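Local coordinates for protein DNA polymerase III, beta chain (Streptococcus pneumoniae, PDB 2AWA) that probably forms a ring-shaped dimer that encircles DNA, tethering DNA polymerases and other replication proteins to it and making synthesis processive, at residues Ser92-Val97 with Ile116-Gly121; Phe211-Pro216 with Ile236-Asn241; Leu267-Phe272 with Pro368-Pro373; Gln285-Ala290 with Val311-His316. One frame throughout, in Å; residues are numbered along the deposited sequence.

Interaction 1: residues Ser92-Val97 with Ile116-Gly121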
loop_
_atom_site.group_PDB
_atom_site.type_symbol
_atom_site.label_atom_id
_atom_site.label_comp_id
_atom_site.label_asym_id
_atom_site.label_seq_id
_atom_site.Cartn_x
_atom_site.Cartn_y
_atom_site.Cartn_z
ATOM N N SER B 92 -4.799 2.867 -18.945
ATOM C CA SER B 92 -3.727 2.922 -17.931
ATOM C C SER B 92 -2.524 3.685 -18.428
ATOM O O SER B 92 -2.091 4.653 -17.804
ATOM C CB SER B 92 -3.269 1.537 -17.530
ATOM O OG SER B 92 -4.210 0.967 -16.670
ATOM N N PHE B 93 -1.991 3.249 -19.563
ATOM C CA PHE B 93 -0.796 3.854 -20.110
ATOM C C PHE B 93 -0.991 5.361 -20.346
ATOM O O PHE B 93 -0.206 6.175 -19.870
ATOM C CB PHE B 93 -0.396 3.147 -21.397
ATOM C CG PHE B 93 0.957 3.509 -21.864
ATOM C CD1 PHE B 93 2.057 3.229 -21.081
ATOM C CD2 PHE B 93 1.147 4.138 -23.074
ATOM C CE1 PHE B 93 3.325 3.575 -21.486
ATOM C CE2 PHE B 93 2.420 4.485 -23.482
ATOM C CZ PHE B 93 3.509 4.197 -22.680
ATOM N N PHE B 94 -2.057 5.720 -21.057
ATOM C CA PHE B 94 -2.323 7.100 -21.414
ATOM C C PHE B 94 -2.343 7.944 -20.172
ATOM O O PHE B 94 -1.647 8.974 -20.088
ATOM C CB PHE B 94 -3.671 7.213 -22.135
ATOM C CG PHE B 94 -4.082 8.621 -22.443
ATOM C CD1 PHE B 94 -3.236 9.473 -23.135
ATOM C CD2 PHE B 94 -5.334 9.090 -22.063
ATOM C CE1 PHE B 94 -3.627 10.778 -23.437
ATOM C CE2 PHE B 94 -5.743 10.387 -22.372
ATOM C CZ PHE B 94 -4.887 11.233 -23.049
ATOM N N ILE B 95 -3.123 7.485 -19.197
ATOM C CA ILE B 95 -3.244 8.180 -17.919
ATOM C C ILE B 95 -1.908 8.367 -17.223
ATOM O O ILE B 95 -1.621 9.464 -16.763
ATOM C CB ILE B 95 -4.257 7.508 -16.983
ATOM C CG1 ILE B 95 -5.664 7.770 -17.536
ATOM C CG2 ILE B 95 -4.128 8.067 -15.567
ATOM C CD1 ILE B 95 -6.801 7.038 -16.833
ATOM N N ASN B 96 -1.095 7.317 -17.160
ATOM C CA ASN B 96 0.270 7.456 -16.646
ATOM C C ASN B 96 1.094 8.509 -17.366
ATOM O O ASN B 96 1.881 9.216 -16.742
ATOM C CB ASN B 96 1.040 6.135 -16.742
ATOM C CG ASN B 96 0.688 5.197 -15.653
ATOM O OD1 ASN B 96 0.570 5.598 -14.503
ATOM N ND2 ASN B 96 0.515 3.934 -15.994
ATOM N N VAL B 97 0.944 8.579 -18.682
ATOM C CA VAL B 97 1.761 9.470 -19.477
ATOM C C VAL B 97 1.353 10.909 -19.204
ATOM O O VAL B 97 2.208 11.747 -18.940
ATOM C CB VAL B 97 1.651 9.135 -20.982
ATOM C CG1 VAL B 97 2.100 10.323 -21.855
ATOM C CG2 VAL B 97 2.454 7.901 -21.289
ATOM N N ILE B 116 -1.744 10.123 -31.489
ATOM C CA ILE B 116 -1.958 11.350 -30.754
ATOM C C ILE B 116 -0.596 11.833 -30.287
ATOM O O ILE B 116 0.164 11.077 -29.704
ATOM C CB ILE B 116 -2.906 11.114 -29.560
ATOM C CG1 ILE B 116 -4.348 10.925 -30.061
ATOM C CG2 ILE B 116 -2.833 12.270 -28.574
ATOM N N VAL B 117 -0.293 13.090 -30.574
ATOM C CA VAL B 117 0.913 13.747 -30.090
ATOM C C VAL B 117 0.494 14.557 -28.886
ATOM O O VAL B 117 -0.453 15.332 -28.975
ATOM C CB VAL B 117 1.514 14.708 -31.152
ATOM C CG1 VAL B 117 2.766 15.357 -30.640
ATOM C CG2 VAL B 117 1.824 13.964 -32.453
ATOM N N LEU B 118 1.199 14.380 -27.768
ATOM C CA LEU B 118 0.947 15.150 -26.550
ATOM C C LEU B 118 2.090 16.121 -26.323
ATOM O O LEU B 118 3.179 15.715 -25.973
ATOM C CB LEU B 118 0.817 14.220 -25.340
ATOM C CG LEU B 118 -0.343 13.218 -25.389
ATOM C CD1 LEU B 118 -0.171 12.136 -24.348
ATOM C CD2 LEU B 118 -1.678 13.902 -25.214
ATOM N N THR B 119 1.847 17.409 -26.515
ATOM C CA THR B 119 2.881 18.406 -26.242
ATOM C C THR B 119 2.582 19.115 -24.928
ATOM O O THR B 119 1.462 19.590 -24.698
ATOM C CB THR B 119 3.024 19.425 -27.384
ATOM O OG1 THR B 119 3.038 18.731 -28.638
ATOM C CG2 THR B 119 4.323 20.224 -27.231
ATOM N N SER B 120 3.594 19.155 -24.069
ATOM C CA SER B 120 3.495 19.775 -22.771
ATOM C C SER B 120 4.870 20.301 -22.418
ATOM O O SER B 120 5.743 19.548 -22.002
ATOM C CB SER B 120 3.044 18.756 -21.744
ATOM O OG SER B 120 3.091 19.298 -20.447
ATOM N N GLY B 121 5.062 21.597 -22.595
ATOM C CA GLY B 121 6.354 22.208 -22.406
ATOM C C GLY B 121 7.278 21.854 -23.550
ATOM O O GLY B 121 6.897 21.932 -24.717
#

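Interaction 2: residues Phe211-Pro216 with Ile236-Asn241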
loop_
_atom_site.group_PDB
_atom_site.type_symbol
_atom_site.label_atom_id
_atom_site.label_comp_id
_atom_site.label_asym_id
_atom_site.label_seq_id
_atom_site.Cartn_x
_atom_site.Cartn_y
_atom_site.Cartn_z
ATOM N N PHE B 211 -40.481 1.825 -7.580
ATOM C CA PHE B 211 -39.616 0.914 -8.323
ATOM C C PHE B 211 -39.199 -0.244 -7.450
ATOM O O PHE B 211 -39.407 -0.220 -6.238
ATOM C CB PHE B 211 -38.382 1.635 -8.854
ATOM C CG PHE B 211 -37.632 2.369 -7.810
ATOM C CD1 PHE B 211 -36.687 1.718 -7.018
ATOM C CD2 PHE B 211 -37.862 3.710 -7.594
ATOM C CE1 PHE B 211 -35.997 2.417 -6.034
ATOM C CE2 PHE B 211 -37.167 4.404 -6.598
ATOM C CZ PHE B 211 -36.245 3.757 -5.824
ATOM N N ASP B 212 -38.598 -1.251 -8.078
ATOM C CA ASP B 212 -38.124 -2.436 -7.374
ATOM C C ASP B 212 -36.956 -2.995 -8.172
ATOM O O ASP B 212 -37.145 -3.620 -9.194
ATOM C CB ASP B 212 -39.269 -3.460 -7.258
ATOM C CG ASP B 212 -38.954 -4.613 -6.294
ATOM O OD1 ASP B 212 -37.788 -5.052 -6.212
ATOM O OD2 ASP B 212 -39.899 -5.085 -5.618
ATOM N N VAL B 213 -35.740 -2.746 -7.715
ATOM C CA VAL B 213 -34.557 -3.134 -8.474
ATOM C C VAL B 213 -33.534 -3.822 -7.582
ATOM O O VAL B 213 -33.594 -3.735 -6.355
ATOM C CB VAL B 213 -33.921 -1.917 -9.187
ATOM C CG1 VAL B 213 -34.926 -1.288 -10.170
ATOM C CG2 VAL B 213 -33.468 -0.871 -8.191
ATOM N N VAL B 214 -32.606 -4.531 -8.208
ATOM C CA VAL B 214 -31.478 -5.106 -7.499
ATOM C C VAL B 214 -30.216 -4.629 -8.186
ATOM O O VAL B 214 -30.034 -4.869 -9.393
ATOM C CB VAL B 214 -31.532 -6.650 -7.463
ATOM C CG1 VAL B 214 -30.381 -7.204 -6.635
ATOM C CG2 VAL B 214 -32.834 -7.124 -6.865
ATOM N N ILE B 215 -29.344 -3.961 -7.426
ATOM C CA ILE B 215 -28.174 -3.327 -7.998
ATOM C C ILE B 215 -26.899 -4.024 -7.532
ATOM O O ILE B 215 -26.658 -4.108 -6.350
ATOM C CB ILE B 215 -28.109 -1.837 -7.604
ATOM C CG1 ILE B 215 -29.426 -1.130 -7.935
ATOM C CG2 ILE B 215 -26.947 -1.132 -8.317
ATOM C CD1 ILE B 215 -29.577 0.217 -7.253
ATOM N N PRO B 216 -26.051 -4.488 -8.457
ATOM C CA PRO B 216 -24.831 -5.159 -7.973
ATOM C C PRO B 216 -24.094 -4.344 -6.929
ATOM O O PRO B 216 -23.991 -3.145 -7.067
ATOM C CB PRO B 216 -23.984 -5.307 -9.247
ATOM C CG PRO B 216 -24.990 -5.349 -10.353
ATOM C CD PRO B 216 -26.118 -4.462 -9.929
ATOM N N ILE B 236 -31.606 9.814 -11.058
ATOM C CA ILE B 236 -31.626 8.372 -11.312
ATOM C C ILE B 236 -32.708 8.015 -12.307
ATOM O O ILE B 236 -33.850 8.486 -12.204
ATOM C CB ILE B 236 -31.803 7.565 -10.007
ATOM C CG1 ILE B 236 -30.857 8.100 -8.926
ATOM C CG2 ILE B 236 -31.487 6.060 -10.237
ATOM C CD1 ILE B 236 -30.758 7.226 -7.669
ATOM N N PHE B 237 -32.355 7.230 -13.316
ATOM C CA PHE B 237 -33.352 6.797 -14.311
ATOM C C PHE B 237 -33.364 5.283 -14.333
ATOM O O PHE B 237 -32.313 4.663 -14.230
ATOM C CB PHE B 237 -33.052 7.357 -15.707
ATOM C CG PHE B 237 -33.064 8.855 -15.771
ATOM C CD1 PHE B 237 -32.024 9.580 -15.227
ATOM C CD2 PHE B 237 -34.122 9.543 -16.372
ATOM C CE1 PHE B 237 -32.009 10.950 -15.252
ATOM C CE2 PHE B 237 -34.130 10.920 -16.413
ATOM C CZ PHE B 237 -33.069 11.638 -15.859
ATOM N N PHE B 238 -34.558 4.700 -14.468
ATOM C CA PHE B 238 -34.752 3.250 -14.383
ATOM C C PHE B 238 -35.138 2.650 -15.725
ATOM O O PHE B 238 -35.979 3.177 -16.423
ATOM C CB PHE B 238 -35.842 2.937 -13.354
ATOM C CG PHE B 238 -35.435 3.237 -11.933
ATOM C CD1 PHE B 238 -34.653 2.344 -11.218
ATOM C CD2 PHE B 238 -35.796 4.425 -11.331
ATOM C CE1 PHE B 238 -34.247 2.634 -9.911
ATOM C CE2 PHE B 238 -35.421 4.712 -10.050
ATOM C CZ PHE B 238 -34.645 3.819 -9.328
ATOM N N ALA B 239 -34.490 1.552 -16.089
ATOM C CA ALA B 239 -35.020 0.618 -17.090
ATOM C C ALA B 239 -35.050 -0.779 -16.459
ATOM O O ALA B 239 -34.638 -0.955 -15.296
ATOM C CB ALA B 239 -34.173 0.625 -18.358
ATOM N N ASN B 240 -35.545 -1.763 -17.212
ATOM C CA ASN B 240 -35.646 -3.137 -16.713
ATOM C C ASN B 240 -34.270 -3.774 -16.602
ATOM O O ASN B 240 -33.978 -4.491 -15.654
ATOM C CB ASN B 240 -36.546 -3.984 -17.627
ATOM N N ASN B 241 -33.424 -3.475 -17.578
ATOM C CA ASN B 241 -32.105 -4.092 -17.706
ATOM C C ASN B 241 -31.028 -3.325 -16.936
ATOM O O ASN B 241 -30.018 -3.889 -16.551
ATOM C CB ASN B 241 -31.725 -4.197 -19.206
ATOM C CG ASN B 241 -32.071 -2.924 -20.010
#

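Interaction 3: residues Leu267-Phe272 with Pro368-Pro373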
loop_
_atom_site.group_PDB
_atom_site.type_symbol
_atom_site.label_atom_id
_atom_site.label_comp_id
_atom_site.label_asym_id
_atom_site.label_seq_id
_atom_site.Cartn_x
_atom_site.Cartn_y
_atom_site.Cartn_z
ATOM N N LEU B 267 -37.753 -12.658 7.743
ATOM C CA LEU B 267 -36.515 -13.077 8.401
ATOM C C LEU B 267 -36.242 -12.379 9.714
ATOM O O LEU B 267 -35.447 -12.874 10.508
ATOM C CB LEU B 267 -35.325 -12.855 7.479
ATOM C CG LEU B 267 -35.363 -13.589 6.138
ATOM C CD1 LEU B 267 -34.036 -13.435 5.387
ATOM C CD2 LEU B 267 -35.675 -15.055 6.363
ATOM N N ILE B 268 -36.916 -11.247 9.943
ATOM C CA ILE B 268 -36.613 -10.348 11.049
ATOM C C ILE B 268 -37.475 -10.696 12.252
ATOM O O ILE B 268 -38.696 -10.582 12.173
ATOM C CB ILE B 268 -36.869 -8.850 10.660
ATOM C CG1 ILE B 268 -36.120 -8.449 9.377
ATOM C CG2 ILE B 268 -36.468 -7.924 11.802
ATOM N N PRO B 269 -36.859 -11.109 13.373
ATOM C CA PRO B 269 -37.628 -11.382 14.589
ATOM C C PRO B 269 -38.080 -10.128 15.326
ATOM O O PRO B 269 -37.492 -9.061 15.149
ATOM C CB PRO B 269 -36.648 -12.169 15.470
ATOM C CG PRO B 269 -35.419 -12.368 14.670
ATOM C CD PRO B 269 -35.429 -11.365 13.578
ATOM N N THR B 270 -39.100 -10.286 16.168
ATOM C CA THR B 270 -39.766 -9.168 16.861
ATOM C C THR B 270 -39.696 -9.281 18.399
ATOM O O THR B 270 -39.598 -8.255 19.093
ATOM C CB THR B 270 -41.251 -9.058 16.440
ATOM N N ASP B 271 -39.767 -10.515 18.917
ATOM C CA ASP B 271 -39.699 -10.797 20.363
ATOM C C ASP B 271 -38.330 -11.383 20.750
ATOM O O ASP B 271 -37.702 -12.094 19.973
ATOM C CB ASP B 271 -40.839 -11.745 20.779
ATOM N N PHE B 272 -37.869 -11.068 21.953
ATOM C CA PHE B 272 -36.516 -11.412 22.370
ATOM C C PHE B 272 -36.454 -11.813 23.830
ATOM O O PHE B 272 -37.276 -11.391 24.625
ATOM C CB PHE B 272 -35.594 -10.229 22.107
ATOM C CG PHE B 272 -35.493 -9.884 20.670
ATOM C CD1 PHE B 272 -34.819 -10.723 19.798
ATOM C CD2 PHE B 272 -36.101 -8.746 20.166
ATOM C CE1 PHE B 272 -34.737 -10.430 18.444
ATOM C CE2 PHE B 272 -36.026 -8.441 18.807
ATOM C CZ PHE B 272 -35.343 -9.284 17.947
ATOM N N PRO B 368 -31.169 -16.472 14.577
ATOM C CA PRO B 368 -30.525 -15.204 14.241
ATOM C C PRO B 368 -30.762 -14.144 15.274
ATOM O O PRO B 368 -31.824 -14.134 15.872
ATOM C CB PRO B 368 -31.186 -14.828 12.921
ATOM C CG PRO B 368 -31.444 -16.126 12.296
ATOM C CD PRO B 368 -31.861 -17.040 13.411
ATOM N N PHE B 369 -29.778 -13.272 15.485
ATOM C CA PHE B 369 -29.956 -12.154 16.398
ATOM C C PHE B 369 -29.912 -10.784 15.687
ATOM O O PHE B 369 -29.413 -10.690 14.581
ATOM C CB PHE B 369 -28.967 -12.262 17.559
ATOM C CG PHE B 369 -27.530 -12.241 17.171
ATOM C CD1 PHE B 369 -26.826 -11.043 17.130
ATOM C CD2 PHE B 369 -26.834 -13.426 16.956
ATOM C CE1 PHE B 369 -25.438 -11.025 16.821
ATOM C CE2 PHE B 369 -25.442 -13.416 16.647
ATOM C CZ PHE B 369 -24.758 -12.223 16.580
ATOM N N THR B 370 -30.472 -9.736 16.297
ATOM C CA THR B 370 -30.520 -8.417 15.636
ATOM C C THR B 370 -29.555 -7.408 16.264
ATOM O O THR B 370 -29.255 -7.507 17.435
ATOM C CB THR B 370 -31.920 -7.800 15.686
ATOM O OG1 THR B 370 -32.318 -7.630 17.043
ATOM C CG2 THR B 370 -32.915 -8.677 14.991
ATOM N N LEU B 371 -29.088 -6.439 15.475
ATOM C CA LEU B 371 -28.297 -5.320 15.992
ATOM C C LEU B 371 -28.825 -4.016 15.426
ATOM O O LEU B 371 -28.937 -3.887 14.205
ATOM C CB LEU B 371 -26.839 -5.394 15.564
ATOM C CG LEU B 371 -25.943 -6.586 15.810
ATOM C CD1 LEU B 371 -26.185 -7.690 14.778
ATOM C CD2 LEU B 371 -24.529 -6.086 15.729
ATOM N N VAL B 372 -29.073 -3.043 16.303
ATOM C CA VAL B 372 -29.487 -1.688 15.909
ATOM C C VAL B 372 -28.618 -0.650 16.610
ATOM O O VAL B 372 -28.065 -0.920 17.676
ATOM C CB VAL B 372 -30.976 -1.380 16.273
ATOM C CG1 VAL B 372 -31.916 -2.391 15.629
ATOM C CG2 VAL B 372 -31.174 -1.381 17.770
ATOM N N PRO B 373 -28.496 0.540 16.016
ATOM C CA PRO B 373 -27.883 1.620 16.762
ATOM C C PRO B 373 -28.785 2.039 17.906
ATOM O O PRO B 373 -30.004 2.174 17.732
ATOM C CB PRO B 373 -27.723 2.744 15.732
ATOM C CG PRO B 373 -28.618 2.406 14.617
ATOM C CD PRO B 373 -28.878 0.936 14.654
#

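Interaction 4: residues Gln285-Ala290 with Val311-His316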
loop_
_atom_site.group_PDB
_atom_site.type_symbol
_atom_site.label_atom_id
_atom_site.label_comp_id
_atom_site.label_asym_id
_atom_site.label_seq_id
_atom_site.Cartn_x
_atom_site.Cartn_y
_atom_site.Cartn_z
ATOM N N GLN B 285 -13.296 -3.802 19.118
ATOM C CA GLN B 285 -11.927 -4.156 19.471
ATOM C C GLN B 285 -11.877 -5.516 20.139
ATOM O O GLN B 285 -10.915 -6.251 19.962
ATOM C CB GLN B 285 -11.303 -3.076 20.334
ATOM C CG GLN B 285 -11.130 -1.756 19.562
ATOM C CD GLN B 285 -10.818 -0.567 20.443
ATOM O OE1 GLN B 285 -10.935 -0.623 21.663
ATOM N NE2 GLN B 285 -10.427 0.525 19.817
ATOM N N SER B 286 -12.928 -5.868 20.872
ATOM C CA SER B 286 -13.012 -7.194 21.490
ATOM C C SER B 286 -13.167 -8.302 20.466
ATOM O O SER B 286 -12.581 -9.360 20.614
ATOM C CB SER B 286 -14.178 -7.264 22.467
ATOM O OG SER B 286 -13.856 -6.568 23.646
HETATM N N MSE B 287 -13.984 -8.058 19.443
HETATM C CA MSE B 287 -14.213 -9.025 18.384
HETATM C C MSE B 287 -13.022 -9.250 17.461
HETATM O O MSE B 287 -12.840 -10.350 16.936
HETATM C CB MSE B 287 -15.414 -8.582 17.574
HETATM C CG MSE B 287 -16.700 -8.677 18.339
HETATM SE SE MSE B 287 -16.996 -10.469 19.151
HETATM C CE MSE B 287 -16.343 -10.144 21.002
ATOM N N GLU B 288 -12.216 -8.211 17.268
ATOM C CA GLU B 288 -10.993 -8.290 16.468
ATOM C C GLU B 288 -9.902 -9.078 17.162
ATOM O O GLU B 288 -9.117 -9.770 16.505
ATOM C CB GLU B 288 -10.494 -6.891 16.142
ATOM C CG GLU B 288 -11.550 -6.090 15.394
ATOM C CD GLU B 288 -11.019 -5.085 14.423
ATOM O OE1 GLU B 288 -10.137 -5.452 13.614
ATOM O OE2 GLU B 288 -11.530 -3.936 14.439
ATOM N N ARG B 289 -9.847 -8.960 18.482
ATOM C CA ARG B 289 -8.962 -9.772 19.294
ATOM C C ARG B 289 -9.407 -11.228 19.213
ATOM O O ARG B 289 -8.619 -12.122 18.894
ATOM C CB ARG B 289 -8.954 -9.277 20.759
ATOM C CG ARG B 289 -7.830 -8.274 21.089
ATOM C CD ARG B 289 -7.735 -7.942 22.598
ATOM N NE ARG B 289 -8.974 -7.359 23.119
ATOM C CZ ARG B 289 -9.272 -6.062 23.129
ATOM N NH1 ARG B 289 -8.441 -5.166 22.646
ATOM N NH2 ARG B 289 -10.435 -5.663 23.611
ATOM N N ALA B 290 -10.677 -11.455 19.506
ATOM C CA ALA B 290 -11.293 -12.754 19.303
ATOM C C ALA B 290 -10.948 -13.330 17.928
ATOM O O ALA B 290 -10.597 -14.489 17.811
ATOM C CB ALA B 290 -12.786 -12.639 19.454
ATOM N N VAL B 311 -20.757 -10.476 30.648
ATOM C CA VAL B 311 -20.650 -10.874 29.262
ATOM C C VAL B 311 -19.188 -11.169 29.003
ATOM O O VAL B 311 -18.307 -10.380 29.397
ATOM C CB VAL B 311 -21.121 -9.737 28.334
ATOM C CG1 VAL B 311 -20.844 -10.065 26.892
ATOM C CG2 VAL B 311 -22.605 -9.445 28.563
ATOM N N SER B 312 -18.910 -12.301 28.367
ATOM C CA SER B 312 -17.522 -12.669 28.116
ATOM C C SER B 312 -17.372 -13.366 26.788
ATOM O O SER B 312 -18.313 -14.017 26.322
ATOM C CB SER B 312 -17.008 -13.549 29.230
ATOM O OG SER B 312 -17.880 -14.625 29.389
ATOM N N ALA B 313 -16.198 -13.200 26.179
ATOM C CA ALA B 313 -15.861 -13.807 24.885
ATOM C C ALA B 313 -14.785 -14.869 25.050
ATOM O O ALA B 313 -13.783 -14.668 25.780
ATOM C CB ALA B 313 -15.389 -12.754 23.911
ATOM N N HIS B 314 -14.987 -15.984 24.340
ATOM C CA HIS B 314 -14.092 -17.125 24.398
ATOM C C HIS B 314 -13.819 -17.718 23.027
ATOM O O HIS B 314 -14.737 -17.966 22.242
ATOM C CB HIS B 314 -14.661 -18.195 25.311
ATOM C CG HIS B 314 -15.163 -17.660 26.617
ATOM N ND1 HIS B 314 -14.459 -17.794 27.793
ATOM C CD2 HIS B 314 -16.302 -16.990 26.928
ATOM C CE1 HIS B 314 -15.140 -17.229 28.774
ATOM N NE2 HIS B 314 -16.257 -16.726 28.275
ATOM N N VAL B 315 -12.534 -17.933 22.759
ATOM C CA VAL B 315 -12.078 -18.612 21.570
ATOM C C VAL B 315 -11.081 -19.649 22.025
ATOM O O VAL B 315 -10.204 -19.356 22.830
ATOM C CB VAL B 315 -11.361 -17.647 20.590
ATOM C CG1 VAL B 315 -10.818 -18.416 19.375
ATOM C CG2 VAL B 315 -12.309 -16.495 20.144
ATOM N N HIS B 316 -11.210 -20.857 21.507
ATOM C CA HIS B 316 -10.214 -21.867 21.733
ATOM C C HIS B 316 -9.699 -22.394 20.424
ATOM O O HIS B 316 -10.390 -23.123 19.747
ATOM C CB HIS B 316 -10.766 -23.031 22.538
ATOM C CG HIS B 316 -9.734 -24.059 22.848
ATOM N ND1 HIS B 316 -9.473 -25.126 22.014
ATOM C CD2 HIS B 316 -8.873 -24.171 23.884
ATOM C CE1 HIS B 316 -8.509 -25.865 22.538
ATOM N NE2 HIS B 316 -8.135 -25.309 23.675
#

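Interaction 1: residues Ser92-Val97 with Ile116-Gly121
Val97, on the helix, and Leu118, on the strand, mark the nearest backbone approach between 92-97 and 116-121, with the Val97 CA and Leu118 CA atoms 9.1 Å apart, a spacing bridged by side chains and by no hydrogen bond. Leu118 carries the strand side of the contact: it points from the sheet toward the helix, and its branched end meets two helix residues one turn apart. Its CD1 methyl lies 3.8 Å from Phe94 CE1, at the edge of that ring and close to its plane. The same Leu118 CD1 is also 3.8 Å from Val97 CG1, so a single methyl touches both an aromatic edge and an aliphatic branch. Leu118 CD2 follows more loosely, 4.1 Å from Phe94 CE1. Phe94 does not leave the helix directly toward the strand; its CG is trans to its backbone N (chi1 175°), and this carries the ring of the long side chain over to Leu118. Val97 starts out toward the strand, and its short branches suffice: CG1 serves Leu118, while CG2 sits above one face of the Phe93 ring, towards its rim. Leucine suits the strand position because one methyl can touch both Phe94 and Val97 while the other stays beside the ring. Leu27, Leu106, Phe108 and Leu127 extend this apolar layer, and on the helix Phe93 and Val97 also pack on Val320 and Leu292 of the second subunit. The arrangement is a helix packed on an antiparallel sheet, the building plan of the DNA-clamp fold, here in the N-terminal domain beside the subunit interface.

Interaction 2: residues Phe211-Pro216 with Ile236-Asn241
The rings of Phe211 and Phe238 lie over one another in an offset stack, their centroids 4.3 Å apart and their planes inclined by 23°. The overlap differs on the two partners. Over the face of Phe211, the tip atom CZ of Phe238 stands above the middle of the ring, whereas over the face of Phe238 the atom CG of Phe211 lies toward the rim. The stack is displaced along Phe211 so far that its CB carbon comes over the Phe238 ring as a CH-pi donor, 4.2 Å from the centroid and only 5° off the ring normal. The closest atoms are Phe211 CD2 and Phe238 CE2, 3.6 Å apart. Phe211 has CG between its backbone N and carbonyl carbon (chi1 53°), which sets the ring against the face of Phe238. Val213, two residues on along the same strand and pointing the same way, supports another part of Phe238, the two side chains crossing at about a right angle: Val213 CG1, oblique to the ring, is 3.8 Å from Phe238 CD1, and Val213 CG2 is 4.0 Å from Phe238 CE1. A large flat ring suits position 238, since it can span both strand residues, while the compact branches of Val213 fit beside it. Leu147 touches both phenylalanines, Ile243 packs on Phe238, and from strand 176-182 Leu181 touches Phe211 and Phe179 touches Val213. Strands 211-216 and 233-238 belong to different sheets, and no hydrogen bond crosses between the two segments. The contact is thus apolar sheet-to-sheet packing in the central domain of the DNA-clamp fold, where two antiparallel sheets meet, each continuing into a neighbouring domain.

Interaction 3: residues Leu267-Phe272 with Pro368-Pro373
Apolar contact joins Pro269 to Thr370, where the proline CD carbon and the threonine CG2 methyl are 3.9 Å apart. These two side chains reach toward each other tip to tip, and the nearest pair of CA atoms, those of Pro269 and Thr370, is 7.8 Å apart. The same methyl also touches an aromatic carbon, with Thr370 CG2 3.9 Å from Phe272 CZ, so it meets both a proline and a phenylalanine of one loop. Proline suits its place as a compact apolar cover on a segment without regular structure, and a beta-branched threonine suits the strand. Leu383 and Ile363 continue the apolar surface around Pro269.

The loop lies across one face of the large antiparallel sheet shared by the central and C-terminal domains: Pro269 packs on strand 379-384 as well as 369-373, Phe272 reaches strand 357-362 at Ser361, and the chain then enters strand 274-279 of the same sheet. In this family a hydrophobic cleft between the central and C-terminal domains docks polymerases and other partners, and this loop, which leads into strand 274-279, probably lies close to it.

Between the two segments the polar atoms approach carbon, and no hydrogen bond crosses. The Thr370 hydroxyl, placed between its backbone N and carbonyl carbon (chi1 60°), faces the far end of the phenyl ring, with OG1 3.6 Å from Phe272 CZ, in an oblique approach. More distantly, the backbone O of Pro368 is 4.2 Å from Pro269 CG. Phe369, which points away from the loop, meets the rings of Phe341 and Phe362 instead.

Interaction 4: residues Gln285-Ala290 with Val311-His316
Bends at chi2 (-52°) and chi3 (97°) shape the side chain of selenomethionine Met287, carrying its CE methyl toward the strand although the side chain leaves the helix pointing away. Met287 CE ends 4.0 Å from Ala313 CB. In Val315 the CG2 branch lies trans to the carbonyl carbon and beside the backbone N, and it is this methyl that meets the helix, 3.9 Å from Ala290 CB and 3.5 Å from Ala290 O. Ala290, with only a methyl, lets its CA come within 6.3 Å of Val315 CA. The long selenomethionine reaches Ala313 and also packs on Val302, Ile327 and Leu346. On the far side of the strand, Ser312 OG and His314 NE2 share a hydrogen bond of 2.9 Å. Along the helix, Arg289 forms a salt bridge with Glu325 and donates from NH1 to Ser100 O of the second subunit. A helix packed through Ala290 and Met287 on an antiparallel sheet is the alpha/beta packing of the DNA-clamp fold, here at the C-terminal domain's edge of the dimer interface.

In the fold
Along the chain, interaction 1 comes first, in the N-terminal domain, interaction 2 follows in the central domain, and interactions 3 and 4 fall in the C-terminal domain, with 4 enclosed in sequence between the two segments of 3. Interactions 1 and 4 are both helix-on-sheet contacts near the ends of the crescent-shaped subunit, with centres about 53 Å apart; each borders the second subunit, as a head-to-tail ring requires. Interactions 2 and 3, centres about 29 Å apart, reach the same long sheet, through strands 211-216 and 369-373, which runs from the central into the C-terminal domain. Interactions 3 and 4 are nearest, about 21 Å between centres, yet do not touch.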